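Local coordinates for protein glycogen synthase (Cyanobacterium sp. CLg1, PDB 6GNF) that belongs to the starch and bacterial glycogen synthases, two-domain glycosyltransferases of the GT-B fold, and binds ADP, at residues A[370-375]-A[492-496]. Residues are numbered along the deposited sequence; the frame is centred on the assembly and turned at random.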
ATOM      1  N   ALA A 370      13.065  -1.853 -20.540  1.00 81.64           N
ATOM      2  CA  ALA A 370      14.461  -1.889 -20.980  1.00 83.31           C
ATOM      3  C   ALA A 370      14.920  -3.304 -21.345  1.00 84.62           C
ATOM      4  O   ALA A 370      15.870  -3.466 -22.112  1.00 88.38           O
ATOM      5  CB  ALA A 370      15.371  -1.302 -19.913  1.00 82.66           C
ATOM      6  N   ALA A 371      14.241  -4.318 -20.812  1.00 82.77           N
ATOM      7  CA  ALA A 371      14.627  -5.713 -21.033  1.00 83.75           C
ATOM      8  C   ALA A 371      14.181  -6.274 -22.381  1.00 85.79           C
ATOM      9  O   ALA A 371      14.604  -7.369 -22.754  1.00 87.06           O
ATOM     10  CB  ALA A 371      14.078  -6.587 -19.912  1.00 81.55           C
ATOM     11  N   MET A 372      13.343  -5.533 -23.107  1.00 87.23           N
ATOM     12  CA  MET A 372      12.694  -6.048 -24.325  1.00 89.17           C
ATOM     13  C   MET A 372      13.648  -6.630 -25.368  1.00 91.79           C
ATOM     14  O   MET A 372      13.381  -7.710 -25.894  1.00 93.19           O
ATOM     15  CB  MET A 372      11.809  -4.971 -24.966  1.00 89.68           C
ATOM     16  CG  MET A 372      10.558  -4.648 -24.162  1.00 87.98           C
ATOM     17  SD  MET A 372       9.328  -5.967 -24.232  1.00 87.14           S
ATOM     18  CE  MET A 372       8.435  -5.684 -22.705  1.00 84.16           C
ATOM     19  N   PRO A 373      14.771  -5.941 -25.654  1.00 94.36           N
ATOM     20  CA  PRO A 373      15.708  -6.499 -26.637  1.00 97.14           C
ATOM     21  C   PRO A 373      16.191  -7.906 -26.277  1.00 97.61           C
ATOM     22  O   PRO A 373      16.334  -8.747 -27.165  1.00100.89           O
ATOM     23  CB  PRO A 373      16.875  -5.504 -26.621  1.00 98.51           C
ATOM     24  CG  PRO A 373      16.280  -4.227 -26.125  1.00 97.57           C
ATOM     25  CD  PRO A 373      15.231  -4.636 -25.141  1.00 93.85           C
ATOM     26  N   LYS A 374      16.405  -8.166 -24.989  1.00 96.00           N
ATOM     27  CA  LYS A 374      16.850  -9.484 -24.535  1.00 96.44           C
ATOM     28  C   LYS A 374      15.710 -10.491 -24.384  1.00 94.79           C
ATOM     29  O   LYS A 374      15.952 -11.692 -24.323  1.00 95.39           O
ATOM     30  CB  LYS A 374      17.579  -9.371 -23.196  1.00 96.79           C
ATOM     31  CG  LYS A 374      18.928  -8.667 -23.264  1.00100.48           C
ATOM     32  CD  LYS A 374      19.876  -9.214 -22.203  1.00101.96           C
ATOM     33  CE  LYS A 374      21.176  -8.430 -22.130  1.00104.53           C
ATOM     34  NZ  LYS A 374      21.019  -7.218 -21.280  1.00104.21           N
ATOM     35  N   LEU A 375      14.482 -10.005 -24.260  1.00 93.95           N
ATOM     36  CA  LEU A 375      13.345 -10.882 -23.961  1.00 94.53           C
ATOM     37  C   LEU A 375      12.912 -11.769 -25.129  1.00 97.36           C
ATOM     38  O   LEU A 375      12.413 -12.882 -24.924  1.00 95.82           O
ATOM     39  CB  LEU A 375      12.148 -10.066 -23.465  1.00 92.25           C
ATOM     40  CG  LEU A 375      12.256  -9.497 -22.050  1.00 90.72           C
ATOM     41  CD1 LEU A 375      11.024  -8.665 -21.729  1.00 89.51           C
ATOM     42  CD2 LEU A 375      12.446 -10.597 -21.016  1.00 90.27           C
ATOM     43  N   VAL A 492      17.848  -5.583 -15.482  1.00 80.39           N
ATOM     44  CA  VAL A 492      17.357  -6.387 -16.601  1.00 80.74           C
ATOM     45  C   VAL A 492      17.883  -7.815 -16.497  1.00 81.55           C
ATOM     46  O   VAL A 492      17.104  -8.771 -16.492  1.00 80.94           O
ATOM     47  CB  VAL A 492      17.758  -5.769 -17.964  1.00 83.30           C
ATOM     48  CG1 VAL A 492      17.575  -6.761 -19.104  1.00 83.65           C
ATOM     49  CG2 VAL A 492      16.946  -4.509 -18.226  1.00 82.81           C
ATOM     50  N   ASP A 493      19.196  -7.941 -16.340  1.00 83.43           N
ATOM     51  CA  ASP A 493      19.841  -9.245 -16.221  1.00 84.40           C
ATOM     52  C   ASP A 493      19.348  -9.997 -14.978  1.00 81.46           C
ATOM     53  O   ASP A 493      19.054 -11.188 -15.025  1.00 79.99           O
ATOM     54  CB  ASP A 493      21.364  -9.077 -16.187  1.00 88.16           C
ATOM     55  CG  ASP A 493      21.931  -8.506 -17.499  1.00 91.19           C
ATOM     56  OD1 ASP A 493      21.292  -8.657 -18.568  1.00 90.71           O
ATOM     57  OD2 ASP A 493      23.027  -7.911 -17.475  1.00 94.51           O
ATOM     58  N   ALA A 494      19.196  -9.278 -13.870  1.00 80.14           N
ATOM     59  CA  ALA A 494      18.722  -9.870 -12.621  1.00 78.33           C
ATOM     60  C   ALA A 494      17.289 -10.408 -12.741  1.00 76.99           C
ATOM     61  O   ALA A 494      16.969 -11.471 -12.200  1.00 77.47           O
ATOM     62  CB  ALA A 494      18.817  -8.853 -11.499  1.00 77.18           C
ATOM     63  N   MET A 495      16.438  -9.679 -13.459  1.00 76.55           N
ATOM     64  CA  MET A 495      15.056 -10.104 -13.681  1.00 75.63           C
ATOM     65  C   MET A 495      15.026 -11.364 -14.536  1.00 76.71           C
ATOM     66  O   MET A 495      14.345 -12.329 -14.213  1.00 76.95           O
ATOM     67  CB  MET A 495      14.258  -8.987 -14.367  1.00 74.35           C
ATOM     68  CG  MET A 495      12.803  -9.332 -14.661  1.00 72.51           C
ATOM     69  SD  MET A 495      11.923  -8.001 -15.502  1.00 70.33           S
ATOM     70  CE  MET A 495      12.650  -8.095 -17.134  1.00 72.57           C
ATOM     71  N   ILE A 496      15.789 -11.349 -15.619  1.00 79.77           N
ATOM     72  CA  ILE A 496      15.795 -12.451 -16.582  1.00 82.46           C
ATOM     73  C   ILE A 496      16.294 -13.768 -15.977  1.00 81.97           C
ATOM     74  O   ILE A 496      15.825 -14.840 -16.355  1.00 79.31           O
ATOM     75  CB  ILE A 496      16.601 -12.068 -17.840  1.00 85.50           C
ATOM     76  CG1 ILE A 496      15.824 -11.007 -18.631  1.00 85.76           C
ATOM     77  CG2 ILE A 496      16.869 -13.282 -18.718  1.00 88.34           C
ATOM     78  CD1 ILE A 496      16.659 -10.237 -19.630  1.00 89.10           C
TER
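Ala371 faces Val492, Met495 and Ile496 where two helical elements of the C-terminal Rossmann-like domain of this GT-B glycosyltransferase meet. Residues 370-375 run from the end of helix 365-370 into the short helix 372-375, in the connection between the parallel strands 352-356 and 381-385, while residues 492-496 form part of the long helix 485-503.

Apolar contacts make up most of the interface. The backbones come nearest where Ala371 faces Val492, with 5.2 Å between their CA atoms, an approach that the small methyl of Ala371 permits. Val492 straddles this point with both branches: CG1, anti to its own backbone N (chi1 165°), meets Ala371 CB at 3.6 Å, and CG2 lies against the backbone N and CA of Ala371 and also approaches Ala370 CB at 4.0 Å. Met495 comes to the same Ala371 methyl with its chain extended through chi1 and chi2; a turn at chi3 (72°) brings its CE to 3.5 Å from Ala371 CB, tighter than ordinary van der Waals contact. Val367 of helix 365-370 touches both Val492 and Met495, extending the apolar layer. One turn after Val492, the CD1 end of Ile496 packs against the aliphatic root of Lys374, 3.8 Å from its CB. Leu375 lies across Ile496 at an angle and offers CD2 to CG1 at 4.2 Å, and it also touches Met499.

The polar contact lies at the exposed margin, where Lys374, bent at chi2 and again at chi4, carries its ammonium past Ile496 CD1 to Asp493. The same ammonium also makes a weak hydrogen bond to Gln489. In the salt bridge at this margin, Lys374 NZ donates to the syn side of Asp493 OD1 at 3.1 Å, 18° out of the carboxylate plane.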